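Local coordinates for DNA-binding protein reb1 (Schizosaccharomyces pombe, PDB 5EYB) that binds specific DNA sites in the rDNA spacer and upstream of many genes, and helps terminate transcription by RNA polymerase I, at residues A12-L22 with M64-H75. Residues are numbered along the deposited sequence; the frame is centred on the assembly and turned at random.
With nucleotides of chain B; nucleotides of chain C.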
ATOM      1  N   ALA A  12      -2.119 -11.221  12.857  1.00 97.49           N
ATOM      2  CA  ALA A  12      -2.588 -10.126  12.015  1.00103.61           C
ATOM      3  C   ALA A  12      -1.460  -9.145  11.703  1.00104.88           C
ATOM      4  O   ALA A  12      -1.294  -8.713  10.561  1.00104.57           O
ATOM      5  CB  ALA A  12      -3.748  -9.404  12.683  1.00106.42           C
ATOM      6  N   ARG A  13      -0.689  -8.795  12.727  1.00105.74           N
ATOM      7  CA  ARG A  13       0.458  -7.909  12.561  1.00105.18           C
ATOM      8  C   ARG A  13       1.637  -8.375  13.397  1.00103.32           C
ATOM      9  O   ARG A  13       1.465  -9.091  14.382  1.00110.70           O
ATOM     10  CB  ARG A  13       0.099  -6.477  12.942  1.00116.99           C
ATOM     11  CG  ARG A  13      -0.810  -5.778  11.964  1.00127.88           C
ATOM     12  CD  ARG A  13      -1.012  -4.338  12.381  1.00135.76           C
ATOM     13  NE  ARG A  13       0.230  -3.569  12.331  1.00136.30           N
ATOM     14  CZ  ARG A  13       0.652  -2.900  11.262  1.00135.01           C
ATOM     15  NH1 ARG A  13       1.795  -2.228  11.305  1.00132.29           N
ATOM     16  NH2 ARG A  13      -0.067  -2.903  10.149  1.00136.77           N
ATOM     17  N   TRP A  14       2.834  -7.953  13.008  1.00 87.32           N
ATOM     18  CA  TRP A  14       4.040  -8.342  13.721  1.00 82.38           C
ATOM     19  C   TRP A  14       4.143  -7.573  15.033  1.00 87.69           C
ATOM     20  O   TRP A  14       4.464  -6.386  15.046  1.00 91.48           O
ATOM     21  CB  TRP A  14       5.276  -8.106  12.854  1.00 78.31           C
ATOM     22  CG  TRP A  14       6.432  -8.985  13.206  1.00 73.57           C
ATOM     23  CD1 TRP A  14       7.347  -8.776  14.192  1.00 76.40           C
ATOM     24  CD2 TRP A  14       6.805 -10.212  12.566  1.00 69.06           C
ATOM     25  NE1 TRP A  14       8.266  -9.796  14.211  1.00 77.48           N
ATOM     26  CE2 TRP A  14       7.955 -10.691  13.222  1.00 71.84           C
ATOM     27  CE3 TRP A  14       6.277 -10.951  11.504  1.00 67.96           C
ATOM     28  CZ2 TRP A  14       8.588 -11.875  12.853  1.00 69.88           C
ATOM     29  CZ3 TRP A  14       6.906 -12.129  11.139  1.00 69.47           C
ATOM     30  CH2 TRP A  14       8.049 -12.578  11.811  1.00 69.49           C
ATOM     31  N   THR A  15       3.856  -8.260  16.134  1.00 89.75           N
ATOM     32  CA  THR A  15       3.832  -7.637  17.451  1.00 87.00           C
ATOM     33  C   THR A  15       5.102  -7.949  18.229  1.00 84.28           C
ATOM     34  O   THR A  15       6.040  -8.533  17.692  1.00 84.26           O
ATOM     35  CB  THR A  15       2.608  -8.100  18.268  1.00 85.24           C
ATOM     36  N   ALA A  16       5.127  -7.556  19.498  1.00 89.34           N
ATOM     37  CA  ALA A  16       6.280  -7.808  20.357  1.00 94.56           C
ATOM     38  C   ALA A  16       6.466  -9.299  20.605  1.00 95.85           C
ATOM     39  O   ALA A  16       7.589  -9.775  20.773  1.00 95.23           O
ATOM     40  CB  ALA A  16       6.130  -7.071  21.679  1.00100.17           C
ATOM     41  N   GLU A  17       5.357 -10.031  20.631  1.00 97.75           N
ATOM     42  CA  GLU A  17       5.393 -11.467  20.870  1.00 99.76           C
ATOM     43  C   GLU A  17       6.102 -12.185  19.729  1.00 95.40           C
ATOM     44  O   GLU A  17       6.887 -13.107  19.956  1.00 97.91           O
ATOM     45  CB  GLU A  17       3.977 -12.019  21.046  1.00103.70           C
ATOM     46  N   HIS A  18       5.827 -11.748  18.505  1.00 87.11           N
ATOM     47  CA  HIS A  18       6.417 -12.350  17.317  1.00 79.08           C
ATOM     48  C   HIS A  18       7.929 -12.168  17.276  1.00 79.57           C
ATOM     49  O   HIS A  18       8.652 -13.041  16.796  1.00 83.73           O
ATOM     50  CB  HIS A  18       5.782 -11.766  16.058  1.00 73.04           C
ATOM     51  CG  HIS A  18       4.346 -12.141  15.888  1.00 77.22           C
ATOM     52  ND1 HIS A  18       3.422 -11.312  15.288  1.00 80.91           N
ATOM     53  CD2 HIS A  18       3.671 -13.260  16.244  1.00 81.61           C
ATOM     54  CE1 HIS A  18       2.241 -11.905  15.281  1.00 85.34           C
ATOM     55  NE2 HIS A  18       2.366 -13.088  15.855  1.00 85.20           N
ATOM     56  N   TRP A  19       8.404 -11.032  17.774  1.00 74.67           N
ATOM     57  CA  TRP A  19       9.839 -10.796  17.860  1.00 71.67           C
ATOM     58  C   TRP A  19      10.458 -11.681  18.933  1.00 75.27           C
ATOM     59  O   TRP A  19      11.541 -12.236  18.745  1.00 77.89           O
ATOM     60  CB  TRP A  19      10.137  -9.325  18.155  1.00 67.16           C
ATOM     61  CG  TRP A  19      10.006  -8.427  16.967  1.00 61.30           C
ATOM     62  CD1 TRP A  19       9.059  -7.467  16.766  1.00 59.92           C
ATOM     63  CD2 TRP A  19      10.855  -8.403  15.812  1.00 57.96           C
ATOM     64  NE1 TRP A  19       9.266  -6.844  15.558  1.00 57.60           N
ATOM     65  CE2 TRP A  19      10.361  -7.401  14.953  1.00 55.62           C
ATOM     66  CE3 TRP A  19      11.983  -9.130  15.422  1.00 55.67           C
ATOM     67  CZ2 TRP A  19      10.956  -7.109  13.728  1.00 56.47           C
ATOM     68  CZ3 TRP A  19      12.574  -8.838  14.204  1.00 55.30           C
ATOM     69  CH2 TRP A  19      12.058  -7.836  13.373  1.00 55.43           C
ATOM     70  N   ASP A  20       9.765 -11.805  20.060  1.00 78.41           N
ATOM     71  CA  ASP A  20      10.247 -12.624  21.165  1.00 84.55           C
ATOM     72  C   ASP A  20      10.305 -14.092  20.767  1.00 81.12           C
ATOM     73  O   ASP A  20      11.208 -14.817  21.181  1.00 85.80           O
ATOM     74  CB  ASP A  20       9.362 -12.445  22.400  1.00 93.18           C
ATOM     75  CG  ASP A  20       9.564 -11.102  23.071  1.00 97.92           C
ATOM     76  OD1 ASP A  20      10.664 -10.527  22.930  1.00 96.74           O
ATOM     77  OD2 ASP A  20       8.627 -10.621  23.743  1.00103.48           O
ATOM     78  N   TYR A  21       9.342 -14.525  19.959  1.00 74.94           N
ATOM     79  CA  TYR A  21       9.327 -15.898  19.471  1.00 76.14           C
ATOM     80  C   TYR A  21      10.514 -16.157  18.549  1.00 72.07           C
ATOM     81  O   TYR A  21      11.190 -17.179  18.660  1.00 74.26           O
ATOM     82  CB  TYR A  21       8.019 -16.201  18.739  1.00 78.83           C
ATOM     83  CG  TYR A  21       7.998 -17.570  18.098  1.00 84.05           C
ATOM     84  CD1 TYR A  21       7.834 -18.713  18.867  1.00 92.14           C
ATOM     85  CD2 TYR A  21       8.149 -17.719  16.724  1.00 82.39           C
ATOM     86  CE1 TYR A  21       7.820 -19.968  18.288  1.00 96.61           C
ATOM     87  CE2 TYR A  21       8.135 -18.969  16.136  1.00 86.73           C
ATOM     88  CZ  TYR A  21       7.969 -20.090  16.923  1.00 94.14           C
ATOM     89  OH  TYR A  21       7.955 -21.339  16.346  1.00 96.28           O
ATOM     90  N   LEU A  22      10.761 -15.219  17.642  1.00 68.98           N
ATOM     91  CA  LEU A  22      11.855 -15.339  16.689  1.00 64.65           C
ATOM     92  C   LEU A  22      13.198 -15.417  17.403  1.00 70.18           C
ATOM     93  O   LEU A  22      14.009 -16.295  17.121  1.00 71.93           O
ATOM     94  CB  LEU A  22      11.849 -14.160  15.717  1.00 58.85           C
ATOM     95  CG  LEU A  22      12.717 -14.329  14.471  1.00 58.08           C
ATOM     96  CD1 LEU A  22      12.198 -15.489  13.637  1.00 55.29           C
ATOM     97  CD2 LEU A  22      12.747 -13.045  13.656  1.00 53.58           C
ATOM     98  N   MET A  64       4.191 -19.570  12.126  1.00 70.04           N
ATOM     99  CA  MET A  64       3.656 -18.215  12.052  1.00 69.64           C
ATOM    100  C   MET A  64       2.793 -18.021  10.808  1.00 70.63           C
ATOM    101  O   MET A  64       3.157 -17.264   9.910  1.00 64.80           O
ATOM    102  CB  MET A  64       4.795 -17.194  12.075  1.00 64.41           C
ATOM    103  CG  MET A  64       5.527 -17.126  13.405  1.00 65.04           C
ATOM    104  SD  MET A  64       6.850 -15.902  13.435  1.00 70.07           S
ATOM    105  CE  MET A  64       8.161 -16.798  12.621  1.00 62.11           C
ATOM    106  N   PRO A  65       1.626 -18.689  10.768  1.00 73.48           N
ATOM    107  CA  PRO A  65       0.762 -18.746   9.581  1.00 74.29           C
ATOM    108  C   PRO A  65       0.224 -17.382   9.168  1.00 71.88           C
ATOM    109  O   PRO A  65      -0.243 -17.222   8.042  1.00 69.71           O
ATOM    110  CB  PRO A  65      -0.388 -19.663  10.021  1.00 77.54           C
ATOM    111  CG  PRO A  65       0.094 -20.344  11.262  1.00 79.57           C
ATOM    112  CD  PRO A  65       1.009 -19.368  11.917  1.00 76.06           C
ATOM    113  N   SER A  66       0.297 -16.413  10.071  1.00 73.48           N
ATOM    114  CA  SER A  66      -0.248 -15.087   9.814  1.00 80.56           C
ATOM    115  C   SER A  66       0.616 -14.302   8.831  1.00 77.72           C
ATOM    116  O   SER A  66       0.251 -13.206   8.408  1.00 84.03           O
ATOM    117  CB  SER A  66      -0.386 -14.313  11.125  1.00 86.25           C
ATOM    118  OG  SER A  66      -1.102 -15.072  12.084  1.00 95.13           O
ATOM    119  N   PHE A  67       1.761 -14.870   8.468  1.00 67.38           N
ATOM    120  CA  PHE A  67       2.710 -14.176   7.608  1.00 60.34           C
ATOM    121  C   PHE A  67       3.278 -15.075   6.516  1.00 59.58           C
ATOM    122  O   PHE A  67       3.294 -16.300   6.648  1.00 60.59           O
ATOM    123  CB  PHE A  67       3.843 -13.595   8.457  1.00 62.33           C
ATOM    124  CG  PHE A  67       3.364 -12.704   9.562  1.00 66.43           C
ATOM    125  CD1 PHE A  67       2.937 -11.413   9.297  1.00 69.53           C
ATOM    126  CD2 PHE A  67       3.323 -13.164  10.866  1.00 69.98           C
ATOM    127  CE1 PHE A  67       2.485 -10.595  10.313  1.00 71.77           C
ATOM    128  CE2 PHE A  67       2.873 -12.351  11.886  1.00 72.16           C
ATOM    129  CZ  PHE A  67       2.455 -11.066  11.609  1.00 72.77           C
ATOM    130  N   THR A  68       3.735 -14.453   5.432  1.00 60.14           N
ATOM    131  CA  THR A  68       4.340 -15.174   4.315  1.00 58.40           C
ATOM    132  C   THR A  68       5.793 -15.507   4.637  1.00 51.85           C
ATOM    133  O   THR A  68       6.375 -14.955   5.567  1.00 53.23           O
ATOM    134  CB  THR A  68       4.276 -14.351   3.011  1.00 69.61           C
ATOM    135  OG1 THR A  68       3.044 -13.623   2.969  1.00 76.67           O
ATOM    136  CG2 THR A  68       4.368 -15.254   1.781  1.00 84.82           C
ATOM    137  N   ARG A  69       6.373 -16.425   3.876  1.00 51.02           N
ATOM    138  CA  ARG A  69       7.789 -16.727   4.002  1.00 50.46           C
ATOM    139  C   ARG A  69       8.633 -15.490   3.685  1.00 53.36           C
ATOM    140  O   ARG A  69       9.636 -15.233   4.349  1.00 56.15           O
ATOM    141  CB  ARG A  69       8.168 -17.881   3.078  1.00 53.21           C
ATOM    142  CG  ARG A  69       9.636 -18.254   3.114  1.00 53.50           C
ATOM    143  CD  ARG A  69       9.963 -19.270   2.034  1.00 52.62           C
ATOM    144  NE  ARG A  69      11.379 -19.626   2.035  1.00 58.52           N
ATOM    145  CZ  ARG A  69      11.895 -20.629   2.737  1.00 62.57           C
ATOM    146  NH1 ARG A  69      11.108 -21.381   3.494  1.00 63.02           N
ATOM    147  NH2 ARG A  69      13.195 -20.881   2.680  1.00 62.92           N
ATOM    148  N   ARG A  70       8.213 -14.727   2.677  1.00 52.26           N
ATOM    149  CA  ARG A  70       8.938 -13.531   2.253  0.65 54.86           C
ATOM    150  C   ARG A  70       9.051 -12.513   3.385  1.00 63.24           C
ATOM    151  O   ARG A  70      10.118 -11.939   3.606  1.00 73.44           O
ATOM    152  CB  ARG A  70       8.260 -12.899   1.027  0.65 57.10           C
ATOM    153  CG  ARG A  70       8.787 -11.515   0.612  0.65 63.65           C
ATOM    154  CD  ARG A  70      10.287 -11.507   0.304  0.65 74.27           C
ATOM    155  NE  ARG A  70      10.737 -10.228  -0.255  0.65 81.45           N
ATOM    156  CZ  ARG A  70      12.013  -9.876  -0.396  0.65 80.86           C
ATOM    157  NH1 ARG A  70      12.975 -10.703  -0.014  0.65 84.05           N
ATOM    158  NH2 ARG A  70      12.332  -8.698  -0.914  0.65 58.36           N
ATOM    159  N   THR A  71       7.954 -12.293   4.100  1.00 62.34           N
ATOM    160  CA  THR A  71       7.960 -11.297   5.164  1.00 65.79           C
ATOM    161  C   THR A  71       8.617 -11.829   6.438  1.00 63.74           C
ATOM    162  O   THR A  71       9.177 -11.056   7.212  1.00 61.27           O
ATOM    163  CB  THR A  71       6.541 -10.809   5.491  1.00 71.92           C
ATOM    164  OG1 THR A  71       6.606  -9.758   6.460  1.00 78.33           O
ATOM    165  CG2 THR A  71       5.739 -11.923   6.062  1.00 74.36           C
ATOM    166  N   ILE A  72       8.556 -13.142   6.656  1.00 62.16           N
ATOM    167  CA  ILE A  72       9.233 -13.738   7.803  1.00 58.72           C
ATOM    168  C   ILE A  72      10.740 -13.611   7.618  1.00 55.49           C
ATOM    169  O   ILE A  72      11.467 -13.286   8.555  1.00 56.83           O
ATOM    170  CB  ILE A  72       8.851 -15.221   8.001  1.00 52.54           C
ATOM    171  CG1 ILE A  72       7.423 -15.334   8.532  1.00 55.78           C
ATOM    172  CG2 ILE A  72       9.799 -15.893   8.978  1.00 46.18           C
ATOM    173  CD1 ILE A  72       6.949 -16.757   8.701  1.00 51.33           C
ATOM    174  N   LEU A  73      11.199 -13.849   6.395  1.00 54.67           N
ATOM    175  CA  LEU A  73      12.614 -13.722   6.074  1.00 56.50           C
ATOM    176  C   LEU A  73      13.082 -12.279   6.208  1.00 58.75           C
ATOM    177  O   LEU A  73      14.193 -12.022   6.666  1.00 58.69           O
ATOM    178  CB  LEU A  73      12.895 -14.230   4.660  1.00 53.38           C
ATOM    179  CG  LEU A  73      12.841 -15.741   4.460  1.00 51.85           C
ATOM    180  CD1 LEU A  73      13.256 -16.094   3.042  1.00 55.97           C
ATOM    181  CD2 LEU A  73      13.723 -16.451   5.475  1.00 46.99           C
ATOM    182  N   ARG A  74      12.230 -11.342   5.802  1.00 57.96           N
ATOM    183  CA  ARG A  74      12.555  -9.924   5.904  1.00 54.22           C
ATOM    184  C   ARG A  74      12.789  -9.524   7.356  1.00 57.36           C
ATOM    185  O   ARG A  74      13.745  -8.816   7.665  1.00 64.93           O
ATOM    186  CB  ARG A  74      11.444  -9.066   5.299  1.00 52.24           C
ATOM    187  CG  ARG A  74      11.455  -8.995   3.782  1.00 54.29           C
ATOM    188  CD  ARG A  74      10.298  -8.146   3.281  1.00 59.16           C
ATOM    189  NE  ARG A  74      10.222  -8.104   1.825  1.00 66.20           N
ATOM    190  CZ  ARG A  74       9.317  -7.405   1.149  1.00 66.43           C
ATOM    191  NH1 ARG A  74       8.412  -6.690   1.802  1.00 65.59           N
ATOM    192  NH2 ARG A  74       9.315  -7.417  -0.176  1.00 73.14           N
ATOM    193  N   HIS A  75      11.924  -9.974   8.240  1.00 55.60           N
ATOM    194  CA  HIS A  75      12.120  -9.795   9.662  1.00 60.75           C
ATOM    195  C   HIS A  75      13.302 -10.546  10.203  1.00 63.58           C
ATOM    196  O   HIS A  75      13.956 -10.079  11.086  1.00 68.13           O
ATOM    197  CB  HIS A  75      10.866 -10.151  10.434  1.00 64.11           C
ATOM    198  CG  HIS A  75       9.755  -9.188  10.229  1.00 70.91           C
ATOM    199  ND1 HIS A  75       9.081  -8.599  11.265  1.00 75.51           N
ATOM    200  CD2 HIS A  75       9.211  -8.696   9.101  1.00 76.27           C
ATOM    201  CE1 HIS A  75       8.167  -7.785  10.787  1.00 79.67           C
ATOM    202  NE2 HIS A  75       8.222  -7.830   9.475  1.00 80.49           N
TER
ATOM    203  P    DT B  18       1.699 -11.268   4.878  1.00 54.92           P
ATOM    204  OP1  DT B  18       0.836 -12.121   5.722  1.00 71.03           O
ATOM    205  OP2  DT B  18       3.125 -11.589   4.743  1.00 49.94           O
ATOM    206  O5'  DT B  18       1.115 -11.210   3.398  1.00 65.19           O
ATOM    207  C5'  DT B  18       0.027 -10.356   3.113  1.00 68.84           C
ATOM    208  C4'  DT B  18      -0.358 -10.455   1.653  1.00 66.49           C
ATOM    209  O4'  DT B  18       0.297  -9.404   0.897  1.00 67.48           O
ATOM    210  C3'  DT B  18       0.026 -11.771   0.976  1.00 61.51           C
ATOM    211  O3'  DT B  18      -1.066 -12.238   0.222  1.00 64.56           O
ATOM    212  C2'  DT B  18       1.196 -11.372   0.078  1.00 60.68           C
ATOM    213  C1'  DT B  18       0.819  -9.952  -0.286  1.00 61.52           C
ATOM    214  N1   DT B  18       1.973  -9.122  -0.722  1.00 60.22           N
ATOM    215  C2   DT B  18       1.835  -8.303  -1.820  1.00 67.23           C
ATOM    216  O2   DT B  18       0.803  -8.214  -2.466  1.00 73.71           O
ATOM    217  N3   DT B  18       2.956  -7.584  -2.138  1.00 61.22           N
ATOM    218  C4   DT B  18       4.174  -7.602  -1.482  1.00 64.06           C
ATOM    219  O4   DT B  18       5.127  -6.917  -1.844  1.00 65.76           O
ATOM    220  C5   DT B  18       4.250  -8.483  -0.342  1.00 61.49           C
ATOM    221  C7   DT B  18       5.521  -8.587   0.447  1.00 58.11           C
ATOM    222  C6   DT B  18       3.159  -9.192  -0.021  1.00 54.70           C
TER
ATOM    223  P    DG C   6      13.761 -18.408  -0.445  1.00 82.88           P
ATOM    224  OP1  DG C   6      14.744 -18.653   0.631  1.00 83.56           O
ATOM    225  OP2  DG C   6      12.361 -18.093  -0.087  1.00 80.16           O
ATOM    226  O5'  DG C   6      14.310 -17.247  -1.391  1.00 72.45           O
ATOM    227  C5'  DG C   6      15.450 -17.490  -2.208  1.00 72.51           C
ATOM    228  C4'  DG C   6      15.370 -16.708  -3.509  1.00 73.47           C
ATOM    229  O4'  DG C   6      14.325 -17.258  -4.354  1.00 74.82           O
ATOM    230  C3'  DG C   6      15.059 -15.215  -3.360  1.00 73.00           C
ATOM    231  O3'  DG C   6      15.937 -14.458  -4.178  1.00 70.44           O
ATOM    232  C2'  DG C   6      13.612 -15.100  -3.840  1.00 72.82           C
ATOM    233  C1'  DG C   6      13.556 -16.204  -4.880  1.00 73.54           C
ATOM    234  N9   DG C   6      12.208 -16.699  -5.140  1.00 74.55           N
ATOM    235  C8   DG C   6      11.418 -17.441  -4.295  1.00 73.91           C
ATOM    236  N7   DG C   6      10.256 -17.743  -4.803  1.00 75.27           N
ATOM    237  C5   DG C   6      10.276 -17.164  -6.066  1.00 76.07           C
ATOM    238  C6   DG C   6       9.293 -17.156  -7.083  1.00 75.98           C
ATOM    239  O6   DG C   6       8.171 -17.677  -7.068  1.00 80.41           O
ATOM    240  N1   DG C   6       9.720 -16.455  -8.208  1.00 77.81           N
ATOM    241  C2   DG C   6      10.942 -15.838  -8.333  1.00 79.70           C
ATOM    242  N2   DG C   6      11.174 -15.208  -9.493  1.00 82.29           N
ATOM    243  N3   DG C   6      11.872 -15.838  -7.389  1.00 75.73           N
ATOM    244  C4   DG C   6      11.472 -16.518  -6.287  1.00 75.63           C
TER
ATOM    245  P    DA B  17       5.577  -6.245   7.235  1.00 58.69           P
ATOM    246  OP1  DA B  17       5.457  -6.847   8.580  1.00 62.91           O
ATOM    247  OP2  DA B  17       6.842  -6.364   6.475  1.00 60.18           O
ATOM    248  O5'  DA B  17       4.403  -6.827   6.333  1.00 64.46           O
ATOM    249  C5'  DA B  17       3.078  -6.800   6.816  1.00 59.38           C
ATOM    250  C4'  DA B  17       2.146  -7.484   5.844  1.00 51.41           C
ATOM    251  O4'  DA B  17       1.974  -6.651   4.673  1.00 50.93           O
ATOM    252  C3'  DA B  17       2.619  -8.848   5.345  1.00 47.05           C
ATOM    253  O3'  DA B  17       1.534  -9.758   5.391  1.00 54.26           O
ATOM    254  C2'  DA B  17       3.081  -8.570   3.909  1.00 48.22           C
ATOM    255  C1'  DA B  17       2.185  -7.411   3.505  1.00 50.93           C
ATOM    256  N9   DA B  17       2.776  -6.530   2.500  1.00 53.14           N
ATOM    257  C8   DA B  17       4.046  -6.018   2.491  1.00 53.76           C
ATOM    258  N7   DA B  17       4.295  -5.234   1.465  1.00 49.73           N
ATOM    259  C5   DA B  17       3.102  -5.223   0.760  1.00 56.17           C
ATOM    260  C6   DA B  17       2.704  -4.580  -0.433  1.00 51.78           C
ATOM    261  N6   DA B  17       3.507  -3.787  -1.148  1.00 52.88           N
ATOM    262  N1   DA B  17       1.441  -4.779  -0.858  1.00 52.39           N
ATOM    263  C2   DA B  17       0.636  -5.572  -0.139  1.00 61.32           C
ATOM    264  N3   DA B  17       0.895  -6.229   0.991  1.00 53.71           N
ATOM    265  C4   DA B  17       2.154  -6.011   1.390  1.00 52.12           C
TER
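Trp14 and His75 meet at the heart of an aromatic cluster that also takes in His18, Trp19 and Phe67. The His75 ring lies obliquely over one indole face, planes 41° apart and ring centroids 3.9 Å apart (five-membered ring of Trp14), while His18 CB backs the opposite face. With CG anti to the Trp14 backbone N (chi1 -154°), the indole turns its six-membered edge onto the face of Phe67, Trp14 CE3 3.7 Å from Phe67 CE2, and Ile72 CG1 sits at its rim. Phe67 in turn points its edge at the His18 face in an offset edge-to-face pair. Met64 SD adds Met-aromatic contacts, 3.9 Å from Trp14 CH2 and 4.0 Å from Tyr21 CD2. Replacing Trp14 by an alanine is likely to open a gap between Phe67 and His75 and leave the imidazole freer to turn. His75 NE2 donates to OP1 of DA17 of chain B, 3.1 Å away. The other end is loose: exposed Ala12 merely brushes Ser66, its N 3.9 Å from Ser66 CB, and the Arg13 side chain is poorly ordered. Within this Myb-associated domain, the contact sets the start of helix 16-32 against DNA-facing helix 69-79; helix 51-63 packs on Tyr21 and Leu22, while helix 101-116, further along the chain, touches Trp19.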